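Capsid protein VP1 (Human polyomavirus 12, PDB 6Y60) probably assembles as pentamers into the T=7 icosahedral shell of the virus, and holds sialic acid in loops at the outer end of its beta-sandwich. Local coordinates at residues Phe42-Thr47 / Pro58-Pro63; Thr50-Asp55 / Gln142-Gln147; Lys93-Gly98 / Leu213-Thr218; Met127-Gly132 / Phe239-Asp244. All blocks are in the same frame, centred on the assembly; numbering follows the deposited sequence.

From the N terminus, the chain leaves strand 20-26 and enters a long loop that interaction 1 pinches together, with only ten residues between its two segments. Residues 50-55 lie inside that pinched loop but reach out of it to 142-147, so interaction 2 crosses interaction 1; both touch the bound sialic acid and the same neighbouring subunit. Interaction 3 opens at 93-98, after interaction 1 has closed, and ends at 213-218, crossing interaction 2. Interaction 4, from 127-132 to 239-244, crosses both 2 and 3. Interactions 3 and 4 touch, Thr94 against Phe128 and Val96 against Asp244, so that strand 83-96 packs against strands 124-131 and 237-250.

Interaction 1 (Phe42-Thr47 / Pro58-Pro63); sequences FSEQVT and PKEQMP. With SIA (N-acetyl-alpha-neuraminic acid), chain K.
The flat amide of Gln61 meets residues 45-47 over one face and through its carbonyl oxygen. The setting is the long loop between strands 20-26 and 66-71, the BC loop of the polyomavirus VP1 jelly roll, pinched at its base by the 3-10 turn 59-61. Gln45 O lies over the amide face, 3.1 Å from Gln61 CD, and Thr47 N approaches on the same side, donating to Gln61 OE1 from well above the carbonyl plane (3.0 Å). Thr47 OG1 gives its hydrogen to OE1 within the plane, on a lone pair. Two protein donors and a water that also binds Thr47 O thus fix the rotation of the amide. The turn is anchored by Glu44 N, which donates to Glu60 O at 2.8 Å. Next to this bond the two glutamate chains slant across each other, Glu44 CG 3.3 Å from Glu60 CB, yet both bend at chi2 and lead their carboxylates apart, the planes 62° from each other. Glu44 OE1 forms a salt bridge with Arg258. Having spent its own proton on Gln61, Thr47 OG1 accepts from N5 of the sialic acid at 2.9 Å, with a nearly straight N-H...O angle of 171°.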
# COMPACT_ATOMS: atom_id res chain seq x y z
N PHE A 42 -26.34 -6.42 -10.63
CA PHE A 42 -26.45 -5.12 -9.97
C PHE A 42 -27.54 -5.23 -8.92
O PHE A 42 -28.31 -6.22 -8.92
CB PHE A 42 -26.78 -4.02 -10.96
CG PHE A 42 -25.75 -3.68 -12.01
CD1 PHE A 42 -25.67 -4.40 -13.19
CD2 PHE A 42 -24.95 -2.56 -11.88
CE1 PHE A 42 -24.77 -4.05 -14.19
CE2 PHE A 42 -24.07 -2.20 -12.89
CZ PHE A 42 -23.98 -2.94 -14.04
N SER A 43 -27.64 -4.24 -8.06
CA SER A 43 -28.80 -4.11 -7.14
C SER A 43 -29.85 -3.27 -7.88
O SER A 43 -29.50 -2.66 -8.92
CB SER A 43 -28.41 -3.49 -5.82
OG SER A 43 -28.27 -2.09 -5.95
N GLU A 44 -31.07 -3.20 -7.34
CA GLU A 44 -32.01 -2.12 -7.73
C GLU A 44 -31.43 -0.82 -7.14
O GLU A 44 -30.47 -0.91 -6.37
CB GLU A 44 -33.45 -2.42 -7.32
CG GLU A 44 -34.08 -3.56 -8.10
CD GLU A 44 -34.32 -3.40 -9.60
OE1 GLU A 44 -33.97 -2.34 -10.17
OE2 GLU A 44 -34.86 -4.37 -10.20
N GLN A 45 -31.95 0.32 -7.58
CA GLN A 45 -31.57 1.66 -7.09
C GLN A 45 -31.71 1.69 -5.57
O GLN A 45 -32.81 1.36 -5.03
CB GLN A 45 -32.37 2.75 -7.80
CG GLN A 45 -31.88 2.99 -9.22
CD GLN A 45 -32.61 4.12 -9.90
OE1 GLN A 45 -33.56 4.69 -9.36
NE2 GLN A 45 -32.10 4.53 -11.03
N VAL A 46 -30.62 2.07 -4.90
CA VAL A 46 -30.57 2.03 -3.42
C VAL A 46 -31.38 3.19 -2.89
O VAL A 46 -31.04 4.36 -3.23
CB VAL A 46 -29.11 2.04 -2.93
CG1 VAL A 46 -29.00 2.25 -1.42
CG2 VAL A 46 -28.40 0.78 -3.37
N THR A 47 -32.36 2.88 -2.02
CA THR A 47 -33.13 3.90 -1.28
C THR A 47 -32.56 4.00 0.14
O THR A 47 -31.95 3.02 0.64
CB THR A 47 -34.64 3.60 -1.32
OG1 THR A 47 -34.93 2.51 -0.44
CG2 THR A 47 -35.13 3.31 -2.72
N PRO A 58 -35.89 -2.79 0.64
CA PRO A 58 -36.39 -3.83 -0.25
C PRO A 58 -35.29 -4.86 -0.56
O PRO A 58 -34.15 -4.44 -0.67
CB PRO A 58 -36.82 -3.06 -1.50
CG PRO A 58 -37.15 -1.66 -0.98
CD PRO A 58 -36.13 -1.43 0.12
N LYS A 59 -35.66 -6.14 -0.68
CA LYS A 59 -34.72 -7.27 -0.89
C LYS A 59 -33.78 -6.98 -2.07
O LYS A 59 -32.61 -7.34 -1.96
CB LYS A 59 -35.45 -8.60 -1.10
CG LYS A 59 -36.27 -8.75 -2.37
CD LYS A 59 -37.14 -10.01 -2.37
CE LYS A 59 -38.34 -9.94 -3.30
N GLU A 60 -34.26 -6.32 -3.13
CA GLU A 60 -33.48 -6.11 -4.39
C GLU A 60 -32.39 -5.03 -4.21
O GLU A 60 -31.58 -4.88 -5.14
CB GLU A 60 -34.38 -5.72 -5.56
CG GLU A 60 -35.54 -6.69 -5.81
CD GLU A 60 -36.77 -6.50 -4.93
OE1 GLU A 60 -36.80 -5.54 -4.09
OE2 GLU A 60 -37.69 -7.32 -5.07
N GLN A 61 -32.32 -4.37 -3.05
CA GLN A 61 -31.45 -3.18 -2.86
C GLN A 61 -30.22 -3.52 -2.00
O GLN A 61 -29.51 -2.59 -1.66
CB GLN A 61 -32.32 -2.03 -2.33
CG GLN A 61 -33.26 -1.47 -3.40
CD GLN A 61 -34.17 -0.40 -2.86
OE1 GLN A 61 -33.83 0.28 -1.89
NE2 GLN A 61 -35.38 -0.31 -3.41
N MET A 62 -29.98 -4.80 -1.70
CA MET A 62 -28.86 -5.26 -0.85
C MET A 62 -28.12 -6.44 -1.49
O MET A 62 -28.69 -7.27 -2.21
CB MET A 62 -29.34 -5.69 0.54
CG MET A 62 -29.90 -4.59 1.37
SD MET A 62 -30.68 -5.22 2.88
CE MET A 62 -32.16 -5.97 2.18
N PRO A 63 -26.79 -6.48 -1.31
CA PRO A 63 -25.99 -7.60 -1.76
C PRO A 63 -26.05 -8.77 -0.77
O PRO A 63 -26.16 -8.54 0.45
CB PRO A 63 -24.58 -7.02 -1.86
CG PRO A 63 -24.56 -5.93 -0.80
CD PRO A 63 -25.96 -5.35 -0.82
C1 SIA K . -39.47 3.49 -1.31
C2 SIA K . -39.92 3.99 0.04
C3 SIA K . -39.98 2.78 0.98
C4 SIA K . -38.61 2.22 1.40
C5 SIA K . -37.65 3.34 1.86
C6 SIA K . -37.65 4.39 0.76
C7 SIA K . -36.69 5.55 0.98
C8 SIA K . -36.86 6.67 -0.05
C9 SIA K . -35.64 7.61 -0.11
C10 SIA K . -35.78 2.51 3.19
C11 SIA K . -34.43 1.86 3.05
N5 SIA K . -36.33 2.79 2.04
O1A SIA K . -39.66 2.28 -1.61
O1B SIA K . -38.88 4.27 -2.08
O4 SIA K . -38.77 1.27 2.48
O6 SIA K . -38.98 4.90 0.65
O7 SIA K . -36.89 6.07 2.29
O8 SIA K . -37.03 6.08 -1.34
O9 SIA K . -34.47 7.00 -0.71
O10 SIA K . -36.32 2.70 4.26
O HOH W 1 -32.22 0.22 0.60

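Interaction 2 (Thr50-Asp55 / Gln142-Gln147); sequences TARETD and QSHLVQ. With SIA (N-acetyl-alpha-neuraminic acid), chain K.
Asp55 and Val146 form the tight end of this contact, Asp55 OD2 lying 3.3 Å from Val146 CG2 while Gln147 N donates to Asp55 O at 3.0 Å. The carboxylate owes its position to a first torsion that swings CG away from the backbone N (chi1 -173°), sending OD1 on to His106 of a neighbouring subunit. Glu53 O lies 2.9 Å from Gln147 NE2, and Gln147 OE1 bonds to Arg56. The other end relies on long side chains and water. Arg52 runs out extended to NE and lies square to Leu145, whose CG covers one guanidinium face while Leu145 CD1 comes to 3.4 Å from Arg52 NH1. A water accepts from Arg52 NH2 and donates to Gln142 O. The His144 ring stands 76° from the guanidinium plane, and both Arg52 and His144 bond to Thr38 of the neighbouring subunit. The exposed Glu53 side chain adds little more than CG beside Leu145 CD1. Between the ends, one water links Arg52 O, Asp55 OD2 and Ser143 OG, another Arg52 O, Asp55 N and Leu145 O. Ser143 OG accepts from Leu145 N (3.2 Å), an ST turn set within the type I turn 143-146. No helix takes part: the contact joins the loop between strands 20-26 and 66-71, next to the sialic acid site, to the loop between strands 136-139 and 173-175, with Gln166 and a second subunit packed against it.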
# COMPACT_ATOMS: atom_id res chain seq x y z
N THR A 50 -35.54 7.51 5.89
CA THR A 50 -35.81 8.91 6.35
C THR A 50 -35.90 8.94 7.88
O THR A 50 -36.04 10.02 8.44
CB THR A 50 -37.08 9.44 5.67
OG1 THR A 50 -38.13 8.48 5.75
CG2 THR A 50 -36.89 9.68 4.19
N ALA A 51 -35.83 7.78 8.53
CA ALA A 51 -35.82 7.65 10.00
C ALA A 51 -35.23 6.28 10.33
O ALA A 51 -35.44 5.31 9.58
CB ALA A 51 -37.22 7.80 10.57
N ARG A 52 -34.52 6.21 11.44
CA ARG A 52 -33.96 4.95 11.97
C ARG A 52 -35.08 3.92 12.23
O ARG A 52 -34.85 2.73 11.99
CB ARG A 52 -33.19 5.33 13.24
CG ARG A 52 -32.17 4.30 13.66
CD ARG A 52 -31.24 4.91 14.66
NE ARG A 52 -30.39 3.81 15.07
CZ ARG A 52 -30.49 3.16 16.21
NH1 ARG A 52 -31.36 3.55 17.14
NH2 ARG A 52 -29.65 2.18 16.46
N GLU A 53 -36.29 4.39 12.58
CA GLU A 53 -37.43 3.53 13.01
C GLU A 53 -38.28 3.10 11.82
O GLU A 53 -39.17 2.28 12.06
CB GLU A 53 -38.29 4.29 14.02
CG GLU A 53 -37.52 4.71 15.26
CD GLU A 53 -36.66 5.96 15.12
OE1 GLU A 53 -36.85 6.72 14.13
OE2 GLU A 53 -35.81 6.18 16.01
N THR A 54 -38.05 3.63 10.61
CA THR A 54 -38.77 3.24 9.37
C THR A 54 -37.79 2.79 8.29
O THR A 54 -38.12 2.86 7.10
CB THR A 54 -39.65 4.37 8.83
OG1 THR A 54 -38.81 5.52 8.69
CG2 THR A 54 -40.84 4.65 9.72
N ASP A 55 -36.68 2.21 8.71
CA ASP A 55 -35.59 1.73 7.81
C ASP A 55 -36.00 0.36 7.24
O ASP A 55 -35.88 -0.64 7.93
CB ASP A 55 -34.31 1.73 8.64
CG ASP A 55 -33.04 1.43 7.88
OD1 ASP A 55 -33.13 1.14 6.68
OD2 ASP A 55 -31.99 1.49 8.52
N GLN A 142 -25.40 -2.93 11.64
CA GLN A 142 -25.10 -1.50 11.86
C GLN A 142 -26.23 -0.86 12.67
O GLN A 142 -25.94 0.01 13.55
CB GLN A 142 -24.91 -0.84 10.49
CG GLN A 142 -24.54 0.63 10.58
CD GLN A 142 -23.85 1.09 9.32
OE1 GLN A 142 -22.63 1.05 9.25
NE2 GLN A 142 -24.61 1.51 8.31
N SER A 143 -27.47 -1.27 12.39
CA SER A 143 -28.67 -0.83 13.15
C SER A 143 -29.60 -1.99 13.49
O SER A 143 -30.12 -2.67 12.55
CB SER A 143 -29.44 0.21 12.41
OG SER A 143 -30.64 0.53 13.12
N HIS A 144 -29.93 -2.10 14.78
CA HIS A 144 -30.85 -3.13 15.30
C HIS A 144 -32.29 -2.81 14.89
O HIS A 144 -33.13 -3.74 14.97
CB HIS A 144 -30.68 -3.29 16.81
CG HIS A 144 -31.36 -2.26 17.63
ND1 HIS A 144 -32.66 -2.43 18.08
CD2 HIS A 144 -30.92 -1.09 18.15
CE1 HIS A 144 -33.00 -1.39 18.81
NE2 HIS A 144 -31.96 -0.54 18.86
N LEU A 145 -32.58 -1.59 14.43
CA LEU A 145 -33.98 -1.17 14.17
C LEU A 145 -34.37 -1.46 12.74
O LEU A 145 -35.55 -1.25 12.46
CB LEU A 145 -34.20 0.31 14.52
CG LEU A 145 -34.18 0.58 16.02
CD1 LEU A 145 -34.27 2.07 16.28
CD2 LEU A 145 -35.32 -0.18 16.72
N VAL A 146 -33.47 -1.98 11.91
CA VAL A 146 -33.84 -2.27 10.49
C VAL A 146 -34.99 -3.29 10.50
O VAL A 146 -34.90 -4.30 11.23
CB VAL A 146 -32.65 -2.75 9.64
CG1 VAL A 146 -33.09 -3.23 8.26
CG2 VAL A 146 -31.60 -1.65 9.53
N GLN A 147 -36.00 -3.04 9.67
CA GLN A 147 -37.09 -4.00 9.36
C GLN A 147 -36.81 -4.61 7.99
O GLN A 147 -37.02 -3.91 6.98
CB GLN A 147 -38.44 -3.28 9.34
CG GLN A 147 -38.84 -2.68 10.69
CD GLN A 147 -39.84 -1.56 10.51
OE1 GLN A 147 -40.76 -1.65 9.68
NE2 GLN A 147 -39.64 -0.47 11.23
C1 SIA K . -39.47 3.49 -1.31
C2 SIA K . -39.92 3.99 0.04
C3 SIA K . -39.98 2.78 0.98
C4 SIA K . -38.61 2.22 1.40
C5 SIA K . -37.65 3.34 1.86
C6 SIA K . -37.65 4.39 0.76
C7 SIA K . -36.69 5.55 0.98
C8 SIA K . -36.86 6.67 -0.05
C9 SIA K . -35.64 7.61 -0.11
C10 SIA K . -35.78 2.51 3.19
C11 SIA K . -34.43 1.86 3.05
N5 SIA K . -36.33 2.79 2.04
O1A SIA K . -39.66 2.28 -1.61
O1B SIA K . -38.88 4.27 -2.08
O4 SIA K . -38.77 1.27 2.48
O6 SIA K . -38.98 4.90 0.65
O7 SIA K . -36.89 6.07 2.29
O8 SIA K . -37.03 6.08 -1.34
O9 SIA K . -34.47 7.00 -0.71
O10 SIA K . -36.32 2.70 4.26
O HOH W 2 -27.35 2.30 14.34
O HOH W 3 -32.37 1.52 11.20
O HOH W 4 -36.61 0.59 11.17

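Interaction 3 (Lys93-Gly98 / Leu213-Thr218); sequences KTEVIG and LTFTNT
Glu95 and Phe215 slant across each other, the carboxylate nearly perpendicular to the aromatic ring (83° between planes), and it is Phe215 CB rather than the ring that meets Glu95 OE1, at 3.4 Å. From there the carboxylate grips the backbone: Thr216 N donates along a nearly straight bond of 3.0 Å to the syn lone pair of Glu95 OE1. Reaching this position takes an extended start, CG opposite the backbone N (chi1 -178°), followed by a bend at chi2. A water hydrogen-bonded to Val96 N and Thr214 O gives OE1 a second donor. Thr216 O also lies only 2.9 Å from Glu95 OE1, a crowding of two acceptors that might raise the acid's affinity for a proton. OE2 continues to the hydroxyl of Tyr199 of a neighbouring subunit. The axes of 93-96 and 213-216 come no closer than 6.9 Å and run far from exactly antiparallel, bridged by side chains and water. Strand 212-216 is instead an example of beta augmentation: Leu213-Thr216 pair antiparallel with a strand of that neighbour, carrying a jelly-roll sheet across the pentamer interface. Further along, Val96 and Leu213 are set nearly perpendicular, Val96 CG1 touching Leu213 CD2 at 3.7 Å. Thr216 OG1 forms an ST turn by accepting from Thr218 N (3.1 Å), and it also bonds to Tyr199 O of the neighbouring chain, while Asn217 binds Thr197 and Tyr199 there.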
# COMPACT_ATOMS: atom_id res chain seq x y z
N LYS A 93 -7.57 -22.71 -6.49
CA LYS A 93 -7.32 -21.52 -7.32
C LYS A 93 -8.63 -20.77 -7.45
O LYS A 93 -9.61 -21.37 -7.93
CB LYS A 93 -6.86 -21.91 -8.72
CG LYS A 93 -5.58 -22.71 -8.79
CD LYS A 93 -5.06 -22.74 -10.20
CE LYS A 93 -3.64 -22.27 -10.28
NZ LYS A 93 -2.85 -23.19 -11.12
N THR A 94 -8.65 -19.51 -7.02
CA THR A 94 -9.88 -18.68 -7.11
C THR A 94 -9.53 -17.39 -7.85
O THR A 94 -8.36 -16.91 -7.76
CB THR A 94 -10.55 -18.53 -5.73
OG1 THR A 94 -11.80 -17.90 -5.90
CG2 THR A 94 -9.74 -17.72 -4.74
N GLU A 95 -10.52 -16.87 -8.57
CA GLU A 95 -10.39 -15.69 -9.44
C GLU A 95 -11.72 -14.92 -9.44
O GLU A 95 -12.78 -15.53 -9.69
CB GLU A 95 -10.08 -16.15 -10.87
CG GLU A 95 -9.89 -15.02 -11.84
CD GLU A 95 -8.43 -14.80 -12.14
OE1 GLU A 95 -7.65 -14.68 -11.16
OE2 GLU A 95 -8.08 -14.73 -13.34
N VAL A 96 -11.66 -13.62 -9.21
CA VAL A 96 -12.81 -12.73 -9.51
C VAL A 96 -12.68 -12.34 -10.98
O VAL A 96 -11.59 -11.92 -11.41
CB VAL A 96 -12.88 -11.51 -8.59
CG1 VAL A 96 -14.03 -10.61 -8.99
CG2 VAL A 96 -12.98 -11.92 -7.13
N ILE A 97 -13.76 -12.53 -11.72
CA ILE A 97 -13.81 -12.39 -13.20
C ILE A 97 -14.44 -11.03 -13.47
O ILE A 97 -15.43 -10.73 -12.83
CB ILE A 97 -14.68 -13.52 -13.79
CG1 ILE A 97 -14.10 -14.91 -13.51
CG2 ILE A 97 -14.92 -13.33 -15.27
CD1 ILE A 97 -12.91 -15.23 -14.36
N GLY A 98 -13.90 -10.28 -14.41
CA GLY A 98 -14.65 -9.16 -15.02
C GLY A 98 -14.26 -7.78 -14.51
O GLY A 98 -15.10 -6.86 -14.71
N LEU A 213 -8.26 -4.85 -7.98
CA LEU A 213 -8.36 -6.31 -8.22
C LEU A 213 -7.08 -6.78 -8.92
O LEU A 213 -6.49 -6.05 -9.71
CB LEU A 213 -9.64 -6.60 -9.01
CG LEU A 213 -10.30 -7.96 -8.77
CD1 LEU A 213 -11.06 -7.99 -7.44
CD2 LEU A 213 -11.25 -8.29 -9.90
N THR A 214 -6.63 -7.98 -8.57
CA THR A 214 -5.55 -8.69 -9.27
C THR A 214 -6.16 -9.98 -9.79
O THR A 214 -7.20 -10.45 -9.26
CB THR A 214 -4.32 -8.90 -8.37
OG1 THR A 214 -4.69 -9.84 -7.37
CG2 THR A 214 -3.82 -7.63 -7.71
N PHE A 215 -5.59 -10.51 -10.86
CA PHE A 215 -6.08 -11.77 -11.45
C PHE A 215 -4.86 -12.48 -12.04
O PHE A 215 -3.85 -11.83 -12.42
CB PHE A 215 -7.25 -11.51 -12.40
CG PHE A 215 -6.96 -10.47 -13.45
CD1 PHE A 215 -7.08 -9.13 -13.16
CD2 PHE A 215 -6.53 -10.84 -14.71
CE1 PHE A 215 -6.79 -8.16 -14.11
CE2 PHE A 215 -6.24 -9.87 -15.67
CZ PHE A 215 -6.38 -8.53 -15.36
N THR A 216 -4.94 -13.81 -12.04
CA THR A 216 -3.85 -14.69 -12.50
C THR A 216 -4.37 -16.12 -12.48
O THR A 216 -5.45 -16.37 -11.88
CB THR A 216 -2.59 -14.55 -11.65
OG1 THR A 216 -1.64 -15.41 -12.27
CG2 THR A 216 -2.80 -14.93 -10.19
N ASN A 217 -3.69 -17.00 -13.18
CA ASN A 217 -4.03 -18.45 -13.12
C ASN A 217 -2.87 -19.19 -12.46
O ASN A 217 -2.85 -20.43 -12.52
CB ASN A 217 -4.44 -18.99 -14.50
CG ASN A 217 -3.34 -18.96 -15.54
OD1 ASN A 217 -2.37 -18.21 -15.39
ND2 ASN A 217 -3.48 -19.76 -16.59
N THR A 218 -1.95 -18.46 -11.84
CA THR A 218 -0.68 -19.04 -11.31
C THR A 218 -0.67 -19.09 -9.79
O THR A 218 0.39 -19.47 -9.27
CB THR A 218 0.53 -18.23 -11.78
OG1 THR A 218 0.49 -16.95 -11.15
CG2 THR A 218 0.54 -18.11 -13.29
O HOH W 5 -8.77 -12.64 -9.20

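Interaction 4 (Met127-Gly132 / Phe239-Asp244); sequences MFAVGG and FLSCCD
Phe239 lays its side chain along the glycines Gly131 and Gly132. CB begins 3.6 Å from Gly131 O. With CG set opposite its own carbonyl carbon (chi1 -66°), the ring then swings along the partner strand so that Gly131 O lies at its edge, near the ring plane. CD1 approaches Gly132 C at 3.5 Å, and CE1, one atom further out, lies 3.8 Å from Gly132 O; beyond the two strands the side chain also touches Pro134 and Arg69. The neighbouring backbones are joined by six hydrogen bonds in three reciprocal pairs, Met127 with Cys243, Ala129 with Ser241 and Gly131 with Phe239. Between them lie the non-hydrogen-bonded pairs Phe128-Cys242 and Val130-Leu240. The first of these is drawn in closely, its CA atoms 4.1 Å apart, with a CA-H...O contact of 3.0 Å from Cys242 CA to Met127 O. On the face shared with Phe239, Ala129 CB meets Ser241 CB at 3.9 Å, and the bent chain of Met127 lays its SD 3.7 Å from Cys242 CA. On the other face Val130 and Leu240 run abreast, CG2 of the valine against CD2 of the leucine. Here too Phe128 leads its ring away from Cys242, to stack on Phe200 and pack on Phe266. Regular antiparallel pairing of this kind, with strand 124-131 held between strands 197-204 and 237-250, is the framework of the beta-sandwich jelly roll of polyomavirus VP1.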
# COMPACT_ATOMS: atom_id res chain seq x y z
N MET A 127 -15.01 -11.83 -0.33
CA MET A 127 -14.82 -13.00 0.54
C MET A 127 -15.04 -14.24 -0.30
O MET A 127 -15.87 -14.21 -1.26
CB MET A 127 -15.72 -12.94 1.78
CG MET A 127 -17.10 -13.48 1.59
SD MET A 127 -17.25 -15.30 1.73
CE MET A 127 -16.98 -15.53 3.48
N PHE A 128 -14.24 -15.27 -0.03
CA PHE A 128 -14.47 -16.64 -0.55
C PHE A 128 -14.25 -17.61 0.59
O PHE A 128 -13.56 -17.28 1.61
CB PHE A 128 -13.64 -16.95 -1.81
CG PHE A 128 -12.17 -17.21 -1.60
CD1 PHE A 128 -11.26 -16.16 -1.57
CD2 PHE A 128 -11.69 -18.49 -1.46
CE1 PHE A 128 -9.91 -16.39 -1.36
CE2 PHE A 128 -10.34 -18.73 -1.28
CZ PHE A 128 -9.45 -17.68 -1.23
N ALA A 129 -14.89 -18.77 0.47
CA ALA A 129 -14.82 -19.86 1.46
C ALA A 129 -14.91 -21.19 0.72
O ALA A 129 -15.67 -21.28 -0.26
CB ALA A 129 -15.90 -19.73 2.49
N VAL A 130 -14.14 -22.15 1.19
CA VAL A 130 -14.20 -23.56 0.73
C VAL A 130 -14.30 -24.39 1.99
O VAL A 130 -13.43 -24.21 2.89
CB VAL A 130 -13.00 -23.96 -0.13
CG1 VAL A 130 -13.12 -25.39 -0.61
CG2 VAL A 130 -12.82 -23.03 -1.31
N GLY A 131 -15.36 -25.21 2.07
CA GLY A 131 -15.66 -26.02 3.26
C GLY A 131 -16.23 -27.39 2.93
O GLY A 131 -16.64 -27.60 1.76
N GLY A 132 -16.32 -28.26 3.95
CA GLY A 132 -16.95 -29.59 3.83
C GLY A 132 -18.33 -29.59 4.46
O GLY A 132 -18.89 -30.66 4.73
N PHE A 239 -18.61 -27.28 -0.39
CA PHE A 239 -19.37 -26.03 -0.11
C PHE A 239 -18.52 -24.82 -0.49
O PHE A 239 -17.43 -24.64 0.10
CB PHE A 239 -19.82 -26.00 1.35
CG PHE A 239 -20.81 -27.09 1.66
CD1 PHE A 239 -20.39 -28.40 1.86
CD2 PHE A 239 -22.17 -26.80 1.73
CE1 PHE A 239 -21.31 -29.40 2.12
CE2 PHE A 239 -23.09 -27.80 2.01
CZ PHE A 239 -22.66 -29.10 2.21
N LEU A 240 -18.97 -24.09 -1.51
CA LEU A 240 -18.32 -22.86 -2.02
C LEU A 240 -19.20 -21.66 -1.62
O LEU A 240 -20.41 -21.71 -1.83
CB LEU A 240 -18.14 -22.93 -3.54
CG LEU A 240 -17.42 -24.16 -4.08
CD1 LEU A 240 -17.33 -24.07 -5.59
CD2 LEU A 240 -16.04 -24.33 -3.45
N SER A 241 -18.58 -20.60 -1.10
CA SER A 241 -19.26 -19.36 -0.65
C SER A 241 -18.43 -18.17 -1.11
O SER A 241 -17.20 -18.28 -1.15
CB SER A 241 -19.44 -19.35 0.86
OG SER A 241 -20.05 -20.54 1.32
N CYS A 242 -19.06 -17.05 -1.45
CA CYS A 242 -18.29 -15.84 -1.79
C CYS A 242 -19.20 -14.61 -1.79
O CYS A 242 -20.43 -14.77 -1.74
CB CYS A 242 -17.59 -15.97 -3.14
SG CYS A 242 -18.71 -16.34 -4.52
N CYS A 243 -18.60 -13.43 -1.84
CA CYS A 243 -19.26 -12.15 -2.19
C CYS A 243 -18.18 -11.22 -2.71
O CYS A 243 -17.07 -11.22 -2.14
CB CYS A 243 -19.99 -11.51 -1.02
SG CYS A 243 -20.95 -10.05 -1.52
N ASP A 244 -18.46 -10.52 -3.79
CA ASP A 244 -17.45 -9.71 -4.51
C ASP A 244 -18.11 -8.41 -4.93
O ASP A 244 -18.50 -8.30 -6.12
CB ASP A 244 -16.85 -10.50 -5.66
CG ASP A 244 -15.96 -11.60 -5.11
OD1 ASP A 244 -14.92 -11.25 -4.51
OD2 ASP A 244 -16.36 -12.79 -5.18